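Local coordinates for protein putative secreted endoglycosylceramidase (Rhodococcus hoagii, PDB 6JYZ) that probably hydrolyses the bond between sugar and ceramide in galactosylceramide-type glycolipids, as a secreted glycoside hydrolase of family 5, at residues N46-N51 / S361-C366; L267-G272 / H292-S297; G357-W362 / Q381-R386. All blocks are in the same frame, centred on the assembly; numbering follows the deposited sequence.

Contact 1: residues N46-N51 / S361-C366; sequences NVNGLN and SWTQAC
Asn46 and Trp362 are joined by the one direct hydrogen bond of this contact: Trp362 N donates to Asn46 O at 2.8 Å, with an N-H...O angle of 162°, and approaches almost straight down the carbonyl bond. Next to it, Trp362 CB sits 3.1 Å from the same Asn46 O, so the carbonyl is lodged against the root of the indole side chain. The apolar part is small. Val47 and Trp362 run side by side in the same direction, and Val47 CG2 touches Trp362 CB at 3.8 Å; with chi1 at -180°, trans to the backbone N, the indole runs on to helix 68-75, where NE1 bonds to Asp70. Segment 46-51 carries the last residues of strand 38-47 and the turn that follows, and segment 361-366 is the loop leaving strand 356-359; these are the first and last parallel strands of the (beta/alpha)8 barrel of family 5 glycoside hydrolases, and the bond extends the seam where they meet into that loop. Beyond this point the backbones part and water joins them. Water 1 accepts from both Asn48 N and Thr363 N. Water 3 donates to Asn48 OD1 at 2.7 Å and bonds to Thr363 OG1 at 2.9 Å, while water 2 accepts from Asn48 ND2 and from Ala365 N, each at 3.0 Å. Both arms of the Asn48 amide thus reach the loop through water, and ND2 is also bonded to Tyr53 OH. With an alanine here, waters 2 and 3 would probably lose their tie to segment 46-51, and Tyr53 OH its amide partner. The carboxamide of Asn46 faces elsewhere: OD1 is bonded to Arg83 and Asn85, and ND2 to the carbonyls of Gly328 and Trp359.

Contact 2: residues L267-G272 / H292-S297; sequences LWSAFG and HLYSQS
Ser269 meets both His292 and Tyr294, and its short side chain is the middle of the contact. Its OG, anti to the carbonyl carbon (chi1 -61°), rests 3.4 Å from His292 CB. Outside the two segments Glu222 OE2 is hydrogen-bonded to both Ser269 OG and His292 ND1, so a single carboxylate oxygen fixes the serine rotamer and the turn of the imidazole together. Water 5 completes the grip by donating to Ser269 OG at 2.9 Å and accepting from His292 N. Tyr294 packs against the same serine: Ser269 CB sits at the ring edge, near its plane, 3.9 Å from Tyr294 CD2, and Tyr294 CB lies 3.6 Å from Ser269 O. Its far end bonds through OH to Glu329. Trp268 extends its indole with CG anti to the backbone N (chi1 -166°), which carries the five-membered ring to the loop. There CD1 meets His292 O at 3.4 Å, edge-on, and Leu293 CD2 lies alongside NE1 at 3.9 Å. One face of the same indole is overlaid near its rim by Gly272 O. At the helix end Gly272 has a positive phi of 86°, where a CB would be jammed against Phe271 O; it would also run into Ser295 OG, 3.7 Å from Gly272 CA. No direct hydrogen bond crosses the contact. Water 4 bridges instead, accepting from Tyr294 N at 3.0 Å and donating to Trp268 O. Leu293 is the centre of an inverse gamma turn. Glu222 follows strand 214-218 and Glu329 lies on strand 326-330, the positions consistent with the two catalytic glutamates of a family 5 barrel; His292 and Tyr294 would then probably line the active site.

Contact 3: residues G357-W362 / Q381-R386; sequences GAWWSW and QGNLNR
The Asn383 amide meets, edge to edge, the cis peptide between Trp360 and Ser361, a non-proline cis bond at the end of the last barrel strand that is well known in family 5 (beta/alpha)8 enzymes. A cis peptide offers its carbonyl and its N-H on the same side, and the asparagine amide matches both. Asn383 ND2 donates to Trp360 O at 2.8 Å, on a lone pair and nearly straight (169°), while Ser361 N donates to Asn383 OD1 at 3.3 Å, also in the carbonyl plane. The ND2 of Asn383 has a further acceptor in Trp332 O, whereas Asn383 O, buried by the contact, has no partner in the model. The side chains of Trp359 and Asn383 approach from opposite directions, indole and amide planes 35° apart. Trp359 NE1 donates to Asn383 OD1 at 3.1 Å, but from above the carbonyl plane and along a bent path, so OD1 holds one well-aligned and one tilted donor. Elsewhere round the Trp359 ring, Trp330 and Phe401 pack edge-to-face. Leu384 is wedged between the tryptophans: its CB is 3.5 Å from Ser361 O and also touches the NE1 end of Trp359, while CD2 reaches the benzene part of the Trp362 ring, 3.7 Å from CE3. The other asparagine, Asn385, uses its amide differently. Its plane stands at 68° to the indole of Trp362, and ND2 is poised 3.0 Å above the centre of one face; the same nitrogen donates to Trp362 O at 2.9 Å, which keeps the amide over its own partner's ring. Water 7 donates to Asn383 OD1, a third donor, and bonds to Ser361 OG.

All three contacts are buried, and none is a surface patch. Contacts 1 and 3 share Ser361 and Trp362 and are tied by a probable hydrogen bond from Asn46 N to Trp359 O: the same barrel seam is gripped from the first strand in contact 1 and, in contact 3, from segment 381-386, which leads into strand 385-387. Contact 2 lies apart, its centre about 17 Å from that of contact 3, yet Tyr294 OH packs against Trp360 CB. The chemistry differs accordingly. Contact 1 is largely backbone and water, contact 3 uses direct asparagine bonds amid tryptophans, and contact 2 has no direct hydrogen bond and relies on packing, two bridging waters and carboxylates outside its segments.

Contact 1: residues N46-N51 / S361-C366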
loop_
_atom_site.group_PDB
_atom_site.type_symbol
_atom_site.label_atom_id
_atom_site.label_comp_id
_atom_site.label_asym_id
_atom_site.label_seq_id
_atom_site.Cartn_x
_atom_site.Cartn_y
_atom_site.Cartn_z
ATOM N N ASN A 46 4.811 -2.854 -0.634
ATOM C CA ASN A 46 4.219 -3.194 0.657
ATOM C C ASN A 46 5.208 -4.033 1.494
ATOM O O ASN A 46 5.821 -4.985 0.990
ATOM C CB ASN A 46 2.938 -4.002 0.452
ATOM C CG ASN A 46 1.796 -3.125 0.001
ATOM O OD1 ASN A 46 1.042 -2.629 0.861
ATOM N ND2 ASN A 46 1.646 -2.871 -1.291
ATOM N N VAL A 47 5.286 -3.671 2.778
ATOM C CA VAL A 47 6.187 -4.348 3.724
ATOM C C VAL A 47 5.375 -4.706 4.976
ATOM O O VAL A 47 4.901 -3.779 5.650
ATOM C CB VAL A 47 7.349 -3.396 4.068
ATOM C CG1 VAL A 47 8.182 -3.949 5.223
ATOM C CG2 VAL A 47 8.238 -3.184 2.807
ATOM N N ASN A 48 5.236 -5.989 5.241
ATOM C CA ASN A 48 4.360 -6.460 6.307
ATOM C C ASN A 48 5.117 -6.939 7.546
ATOM O O ASN A 48 4.475 -7.530 8.409
ATOM C CB ASN A 48 3.426 -7.538 5.794
ATOM C CG ASN A 48 4.122 -8.842 5.574
ATOM O OD1 ASN A 48 5.356 -8.909 5.635
ATOM N ND2 ASN A 48 3.360 -9.921 5.351
ATOM N N GLY A 49 6.416 -6.647 7.679
ATOM C CA GLY A 49 7.164 -7.226 8.801
ATOM C C GLY A 49 6.661 -6.803 10.165
ATOM O O GLY A 49 6.964 -7.541 11.126
ATOM N N LEU A 50 5.941 -5.705 10.306
ATOM C CA LEU A 50 5.399 -5.312 11.605
ATOM C C LEU A 50 3.934 -5.718 11.761
ATOM O O LEU A 50 3.336 -5.452 12.805
ATOM C CB LEU A 50 5.490 -3.799 11.784
ATOM C CG LEU A 50 6.899 -3.244 11.626
ATOM C CD1 LEU A 50 6.845 -1.770 11.955
ATOM C CD2 LEU A 50 7.896 -3.958 12.558
ATOM N N ASN A 51 3.365 -6.415 10.787
ATOM C CA ASN A 51 1.949 -6.813 10.903
ATOM C C ASN A 51 1.827 -8.007 11.856
ATOM O O ASN A 51 2.788 -8.745 12.089
ATOM C CB ASN A 51 1.423 -7.084 9.474
ATOM C CG ASN A 51 -0.086 -6.967 9.419
ATOM O OD1 ASN A 51 -0.801 -6.729 10.409
ATOM N ND2 ASN A 51 -0.637 -7.149 8.219
ATOM N N SER A 361 4.156 -8.003 -2.976
ATOM C CA SER A 361 4.680 -7.394 -1.755
ATOM C C SER A 361 6.175 -7.660 -1.671
ATOM O O SER A 361 6.738 -8.466 -2.439
ATOM C CB SER A 361 3.981 -7.943 -0.548
ATOM O OG SER A 361 4.317 -9.300 -0.376
ATOM N N TRP A 362 6.818 -7.034 -0.692
ATOM C CA TRP A 362 8.255 -7.205 -0.478
ATOM C C TRP A 362 8.582 -8.618 -0.085
ATOM O O TRP A 362 9.488 -9.243 -0.696
ATOM C CB TRP A 362 8.696 -6.192 0.567
ATOM C CG TRP A 362 10.164 -6.258 0.869
ATOM C CD1 TRP A 362 10.735 -6.639 2.035
ATOM C CD2 TRP A 362 11.188 -5.861 -0.026
ATOM N NE1 TRP A 362 12.105 -6.585 1.892
ATOM C CE2 TRP A 362 12.395 -6.092 0.656
ATOM C CE3 TRP A 362 11.208 -5.371 -1.338
ATOM C CZ2 TRP A 362 13.641 -5.876 0.043
ATOM C CZ3 TRP A 362 12.442 -5.167 -1.963
ATOM C CH2 TRP A 362 13.624 -5.429 -1.256
ATOM N N THR A 363 7.958 -9.132 0.986
ATOM C CA THR A 363 8.231 -10.516 1.428
ATOM C C THR A 363 6.941 -11.150 1.905
ATOM O O THR A 363 6.087 -10.487 2.548
ATOM C CB THR A 363 9.227 -10.603 2.616
ATOM O OG1 THR A 363 8.872 -9.697 3.639
ATOM C CG2 THR A 363 10.661 -10.280 2.203
ATOM N N GLN A 364 6.803 -12.444 1.707
ATOM C CA GLN A 364 5.753 -13.269 2.310
ATOM C C GLN A 364 6.463 -14.456 2.961
ATOM O O GLN A 364 7.195 -15.156 2.254
ATOM C CB GLN A 364 4.778 -13.690 1.231
ATOM C CG GLN A 364 3.665 -14.554 1.837
ATOM C CD GLN A 364 2.531 -14.728 0.879
ATOM O OE1 GLN A 364 2.372 -15.799 0.270
ATOM N NE2 GLN A 364 1.712 -13.696 0.773
ATOM N N ALA A 365 6.189 -14.701 4.242
ATOM C CA ALA A 365 6.840 -15.782 4.981
ATOM C C ALA A 365 6.053 -17.068 4.846
ATOM O O ALA A 365 4.941 -17.175 4.351
ATOM C CB ALA A 365 6.824 -15.405 6.424
ATOM N N CYS A 366 6.703 -18.151 5.306
ATOM C CA CYS A 366 6.175 -19.480 5.103
ATOM C C CYS A 366 4.891 -19.771 5.891
ATOM O O CYS A 366 4.077 -20.564 5.443
ATOM C CB CYS A 366 7.242 -20.485 5.577
ATOM S SG CYS A 366 8.791 -20.380 4.645
HETATM O O HOH W 1 6.098 -7.658 2.859
HETATM O O HOH W 2 4.304 -12.799 5.531
HETATM O O HOH W 3 7.230 -10.808 5.692
#

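Contact 2: residues L267-G272 / H292-S297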
loop_
_atom_site.group_PDB
_atom_site.type_symbol
_atom_site.label_atom_id
_atom_site.label_comp_id
_atom_site.label_asym_id
_atom_site.label_seq_id
_atom_site.Cartn_x
_atom_site.Cartn_y
_atom_site.Cartn_z
ATOM N N LEU A 267 -14.234 -4.479 -2.685
ATOM C CA LEU A 267 -14.754 -4.909 -3.978
ATOM C C LEU A 267 -13.941 -4.366 -5.126
ATOM O O LEU A 267 -13.858 -5.023 -6.186
ATOM C CB LEU A 267 -16.223 -4.488 -4.138
ATOM C CG LEU A 267 -17.136 -5.149 -3.111
ATOM C CD1 LEU A 267 -18.546 -4.542 -3.238
ATOM C CD2 LEU A 267 -17.212 -6.654 -3.226
ATOM N N TRP A 268 -13.334 -3.188 -5.034
ATOM C CA TRP A 268 -12.518 -2.684 -6.157
ATOM C C TRP A 268 -11.420 -3.660 -6.476
ATOM O O TRP A 268 -11.059 -3.833 -7.664
ATOM C CB TRP A 268 -11.927 -1.312 -5.778
ATOM C CG TRP A 268 -11.355 -0.580 -6.971
ATOM C CD1 TRP A 268 -10.257 -0.933 -7.731
ATOM C CD2 TRP A 268 -11.881 0.617 -7.546
ATOM N NE1 TRP A 268 -10.089 -0.011 -8.755
ATOM C CE2 TRP A 268 -11.068 0.931 -8.670
ATOM C CE3 TRP A 268 -12.920 1.479 -7.221
ATOM C CZ2 TRP A 268 -11.301 2.071 -9.452
ATOM C CZ3 TRP A 268 -13.160 2.606 -8.001
ATOM C CH2 TRP A 268 -12.359 2.882 -9.119
ATOM N N SER A 269 -10.856 -4.328 -5.478
ATOM C CA SER A 269 -9.776 -5.281 -5.706
ATOM C C SER A 269 -10.202 -6.538 -6.418
ATOM O O SER A 269 -9.285 -7.326 -6.791
ATOM C CB SER A 269 -9.127 -5.679 -4.388
ATOM O OG SER A 269 -8.595 -4.517 -3.795
ATOM N N ALA A 270 -11.506 -6.794 -6.552
ATOM C CA ALA A 270 -11.997 -7.961 -7.305
ATOM C C ALA A 270 -12.672 -7.577 -8.609
ATOM O O ALA A 270 -12.844 -8.460 -9.473
ATOM C CB ALA A 270 -12.991 -8.690 -6.414
ATOM N N PHE A 271 -13.053 -6.330 -8.818
ATOM C CA PHE A 271 -13.816 -5.952 -9.997
ATOM C C PHE A 271 -13.159 -4.844 -10.795
ATOM O O PHE A 271 -13.562 -4.641 -11.968
ATOM C CB PHE A 271 -15.220 -5.449 -9.604
ATOM C CG PHE A 271 -16.066 -6.566 -9.036
ATOM C CD1 PHE A 271 -16.656 -7.487 -9.933
ATOM C CD2 PHE A 271 -16.087 -6.874 -7.689
ATOM C CE1 PHE A 271 -17.398 -8.553 -9.420
ATOM C CE2 PHE A 271 -16.783 -7.981 -7.194
ATOM C CZ PHE A 271 -17.440 -8.789 -8.100
ATOM N N GLY A 272 -12.223 -4.063 -10.236
ATOM C CA GLY A 272 -11.597 -2.995 -10.979
ATOM C C GLY A 272 -12.379 -1.701 -10.935
ATOM O O GLY A 272 -12.025 -0.724 -11.607
ATOM N N HIS A 292 -6.859 -0.414 -5.335
ATOM C CA HIS A 292 -5.878 -1.450 -5.622
ATOM C C HIS A 292 -6.158 -1.996 -7.007
ATOM O O HIS A 292 -7.245 -2.511 -7.284
ATOM C CB HIS A 292 -5.870 -2.566 -4.566
ATOM C CG HIS A 292 -5.567 -1.981 -3.208
ATOM N ND1 HIS A 292 -5.691 -2.730 -2.047
ATOM C CD2 HIS A 292 -5.106 -0.742 -2.851
ATOM C CE1 HIS A 292 -5.305 -1.950 -1.015
ATOM N NE2 HIS A 292 -4.958 -0.734 -1.456
ATOM N N LEU A 293 -5.177 -1.797 -7.889
ATOM C CA LEU A 293 -5.415 -2.017 -9.351
ATOM C C LEU A 293 -5.045 -3.423 -9.758
ATOM O O LEU A 293 -3.941 -3.693 -10.257
ATOM C CB LEU A 293 -4.630 -0.981 -10.157
ATOM C CG LEU A 293 -4.948 0.469 -9.829
ATOM C CD1 LEU A 293 -4.210 1.435 -10.791
ATOM C CD2 LEU A 293 -6.438 0.766 -9.961
ATOM N N TYR A 294 -5.969 -4.353 -9.514
ATOM C CA TYR A 294 -5.753 -5.779 -9.710
ATOM C C TYR A 294 -6.388 -6.320 -11.005
ATOM O O TYR A 294 -6.391 -7.548 -11.192
ATOM C CB TYR A 294 -6.246 -6.575 -8.482
ATOM C CG TYR A 294 -5.264 -6.542 -7.321
ATOM C CD1 TYR A 294 -3.958 -7.016 -7.422
ATOM C CD2 TYR A 294 -5.618 -6.047 -6.078
ATOM C CE1 TYR A 294 -3.088 -7.081 -6.342
ATOM C CE2 TYR A 294 -4.782 -6.097 -4.966
ATOM C CZ TYR A 294 -3.514 -6.610 -5.111
ATOM O OH TYR A 294 -2.621 -6.743 -4.075
ATOM N N SER A 295 -6.833 -5.435 -11.908
ATOM C CA SER A 295 -7.380 -5.877 -13.190
ATOM C C SER A 295 -6.350 -6.713 -13.947
ATOM O O SER A 295 -5.175 -6.364 -14.051
ATOM C CB SER A 295 -7.875 -4.755 -13.995
ATOM O OG SER A 295 -8.928 -4.046 -13.326
ATOM N N GLN A 296 -6.840 -7.832 -14.469
ATOM C CA GLN A 296 -6.060 -8.831 -15.231
ATOM C C GLN A 296 -5.012 -9.494 -14.366
ATOM O O GLN A 296 -4.092 -10.176 -14.893
ATOM C CB GLN A 296 -5.497 -8.306 -16.558
ATOM C CG GLN A 296 -6.615 -7.810 -17.409
ATOM C CD GLN A 296 -6.208 -7.604 -18.845
ATOM O OE1 GLN A 296 -5.579 -6.632 -19.240
ATOM N NE2 GLN A 296 -6.642 -8.540 -19.680
ATOM N N SER A 297 -5.122 -9.408 -13.033
ATOM C CA SER A 297 -4.327 -10.162 -12.110
ATOM C C SER A 297 -5.212 -11.131 -11.313
ATOM O O SER A 297 -5.112 -12.339 -11.453
ATOM C CB SER A 297 -3.479 -9.289 -11.161
ATOM O OG SER A 297 -2.765 -10.118 -10.315
HETATM O O HOH W 4 -8.914 -4.578 -9.387
HETATM O O HOH W 5 -9.081 -1.648 -3.975
#

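Contact 3: residues G357-W362 / Q381-R386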
loop_
_atom_site.group_PDB
_atom_site.type_symbol
_atom_site.label_atom_id
_atom_site.label_comp_id
_atom_site.label_asym_id
_atom_site.label_seq_id
_atom_site.Cartn_x
_atom_site.Cartn_y
_atom_site.Cartn_z
ATOM N N GLY A 357 2.685 4.055 -6.738
ATOM C CA GLY A 357 1.984 2.980 -6.086
ATOM C C GLY A 357 2.936 1.999 -5.438
ATOM O O GLY A 357 4.164 2.178 -5.456
ATOM N N ALA A 358 2.370 0.946 -4.828
ATOM C CA ALA A 358 3.161 -0.015 -4.059
ATOM C C ALA A 358 2.804 -1.424 -4.486
ATOM O O ALA A 358 1.643 -1.863 -4.362
ATOM C CB ALA A 358 2.952 0.190 -2.545
ATOM N N TRP A 359 3.837 -2.176 -4.930
ATOM C CA TRP A 359 3.683 -3.578 -5.275
ATOM C C TRP A 359 3.368 -4.410 -4.051
ATOM O O TRP A 359 3.945 -4.198 -2.983
ATOM C CB TRP A 359 5.028 -4.007 -5.888
ATOM C CG TRP A 359 5.205 -5.472 -6.119
ATOM C CD1 TRP A 359 5.809 -6.363 -5.286
ATOM C CD2 TRP A 359 4.913 -6.183 -7.348
ATOM N NE1 TRP A 359 5.897 -7.611 -5.903
ATOM C CE2 TRP A 359 5.377 -7.524 -7.152
ATOM C CE3 TRP A 359 4.343 -5.837 -8.578
ATOM C CZ2 TRP A 359 5.316 -8.490 -8.172
ATOM C CZ3 TRP A 359 4.280 -6.804 -9.581
ATOM C CH2 TRP A 359 4.765 -8.102 -9.372
ATOM N N TRP A 360 2.480 -5.392 -4.223
ATOM C CA TRP A 360 2.236 -6.422 -3.190
ATOM C C TRP A 360 3.069 -7.640 -3.635
ATOM O O TRP A 360 2.649 -8.258 -4.625
ATOM C CB TRP A 360 0.742 -6.768 -3.070
ATOM C CG TRP A 360 0.545 -7.702 -1.914
ATOM C CD1 TRP A 360 0.675 -9.075 -1.913
ATOM C CD2 TRP A 360 0.363 -7.303 -0.532
ATOM N NE1 TRP A 360 0.516 -9.543 -0.627
ATOM C CE2 TRP A 360 0.379 -8.483 0.229
ATOM C CE3 TRP A 360 0.176 -6.080 0.090
ATOM C CZ2 TRP A 360 0.207 -8.457 1.629
ATOM C CZ3 TRP A 360 0.060 -6.043 1.474
ATOM C CH2 TRP A 360 0.064 -7.221 2.211
ATOM N N SER A 361 4.156 -8.003 -2.976
ATOM C CA SER A 361 4.680 -7.394 -1.755
ATOM C C SER A 361 6.175 -7.660 -1.671
ATOM O O SER A 361 6.738 -8.466 -2.439
ATOM C CB SER A 361 3.981 -7.943 -0.548
ATOM O OG SER A 361 4.317 -9.300 -0.376
ATOM N N TRP A 362 6.818 -7.034 -0.692
ATOM C CA TRP A 362 8.255 -7.205 -0.478
ATOM C C TRP A 362 8.582 -8.618 -0.085
ATOM O O TRP A 362 9.488 -9.243 -0.696
ATOM C CB TRP A 362 8.696 -6.192 0.567
ATOM C CG TRP A 362 10.164 -6.258 0.869
ATOM C CD1 TRP A 362 10.735 -6.639 2.035
ATOM C CD2 TRP A 362 11.188 -5.861 -0.026
ATOM N NE1 TRP A 362 12.105 -6.585 1.892
ATOM C CE2 TRP A 362 12.395 -6.092 0.656
ATOM C CE3 TRP A 362 11.208 -5.371 -1.338
ATOM C CZ2 TRP A 362 13.641 -5.876 0.043
ATOM C CZ3 TRP A 362 12.442 -5.167 -1.963
ATOM C CH2 TRP A 362 13.624 -5.429 -1.256
ATOM N N GLN A 381 7.869 -18.945 -1.201
ATOM C CA GLN A 381 6.864 -17.876 -1.202
ATOM C C GLN A 381 7.496 -16.587 -1.651
ATOM O O GLN A 381 8.665 -16.334 -1.418
ATOM C CB GLN A 381 6.495 -17.547 0.240
ATOM C CG GLN A 381 5.981 -18.714 1.068
ATOM C CD GLN A 381 4.697 -19.189 0.486
ATOM O OE1 GLN A 381 3.800 -18.424 0.089
ATOM N NE2 GLN A 381 4.568 -20.499 0.400
ATOM N N GLY A 382 6.634 -15.751 -2.248
ATOM C CA GLY A 382 7.044 -14.384 -2.588
ATOM C C GLY A 382 7.040 -14.196 -4.101
ATOM O O GLY A 382 7.380 -15.079 -4.888
ATOM N N ASN A 383 6.623 -12.985 -4.531
ATOM C CA ASN A 383 6.695 -12.603 -5.941
ATOM C C ASN A 383 7.757 -11.548 -6.207
ATOM O O ASN A 383 7.841 -11.083 -7.345
ATOM C CB ASN A 383 5.322 -12.128 -6.495
ATOM C CG ASN A 383 4.817 -10.910 -5.714
ATOM O OD1 ASN A 383 5.459 -10.416 -4.772
ATOM N ND2 ASN A 383 3.670 -10.437 -6.151
ATOM N N LEU A 384 8.604 -11.255 -5.223
ATOM C CA LEU A 384 9.662 -10.280 -5.412
ATOM C C LEU A 384 10.874 -10.850 -4.722
ATOM O O LEU A 384 11.850 -11.169 -5.417
ATOM C CB LEU A 384 9.242 -8.884 -4.917
ATOM C CG LEU A 384 10.338 -7.824 -5.026
ATOM C CD1 LEU A 384 10.982 -7.751 -6.425
ATOM C CD2 LEU A 384 9.818 -6.438 -4.629
ATOM N N ASN A 385 10.935 -10.878 -3.408
ATOM C CA ASN A 385 11.960 -11.659 -2.704
ATOM C C ASN A 385 11.436 -13.055 -2.499
ATOM O O ASN A 385 10.344 -13.233 -1.982
ATOM C CB ASN A 385 12.251 -11.015 -1.366
ATOM C CG ASN A 385 12.910 -9.684 -1.607
ATOM O OD1 ASN A 385 14.107 -9.616 -1.977
ATOM N ND2 ASN A 385 12.175 -8.575 -1.481
ATOM N N ARG A 386 12.211 -14.039 -2.938
ATOM C CA ARG A 386 11.861 -15.423 -2.815
ATOM C C ARG A 386 12.403 -15.961 -1.495
ATOM O O ARG A 386 13.557 -15.689 -1.102
ATOM C CB ARG A 386 12.683 -16.122 -3.900
ATOM C CG ARG A 386 12.417 -17.629 -3.914
ATOM C CD ARG A 386 13.290 -18.372 -4.940
ATOM N NE ARG A 386 12.923 -17.915 -6.294
ATOM C CZ ARG A 386 13.635 -17.080 -7.075
ATOM N NH1 ARG A 386 14.797 -16.595 -6.674
ATOM N NH2 ARG A 386 13.202 -16.814 -8.287
HETATM O O HOH W 6 7.910 -11.164 -2.382
HETATM O O HOH W 7 4.906 -11.526 -1.917
#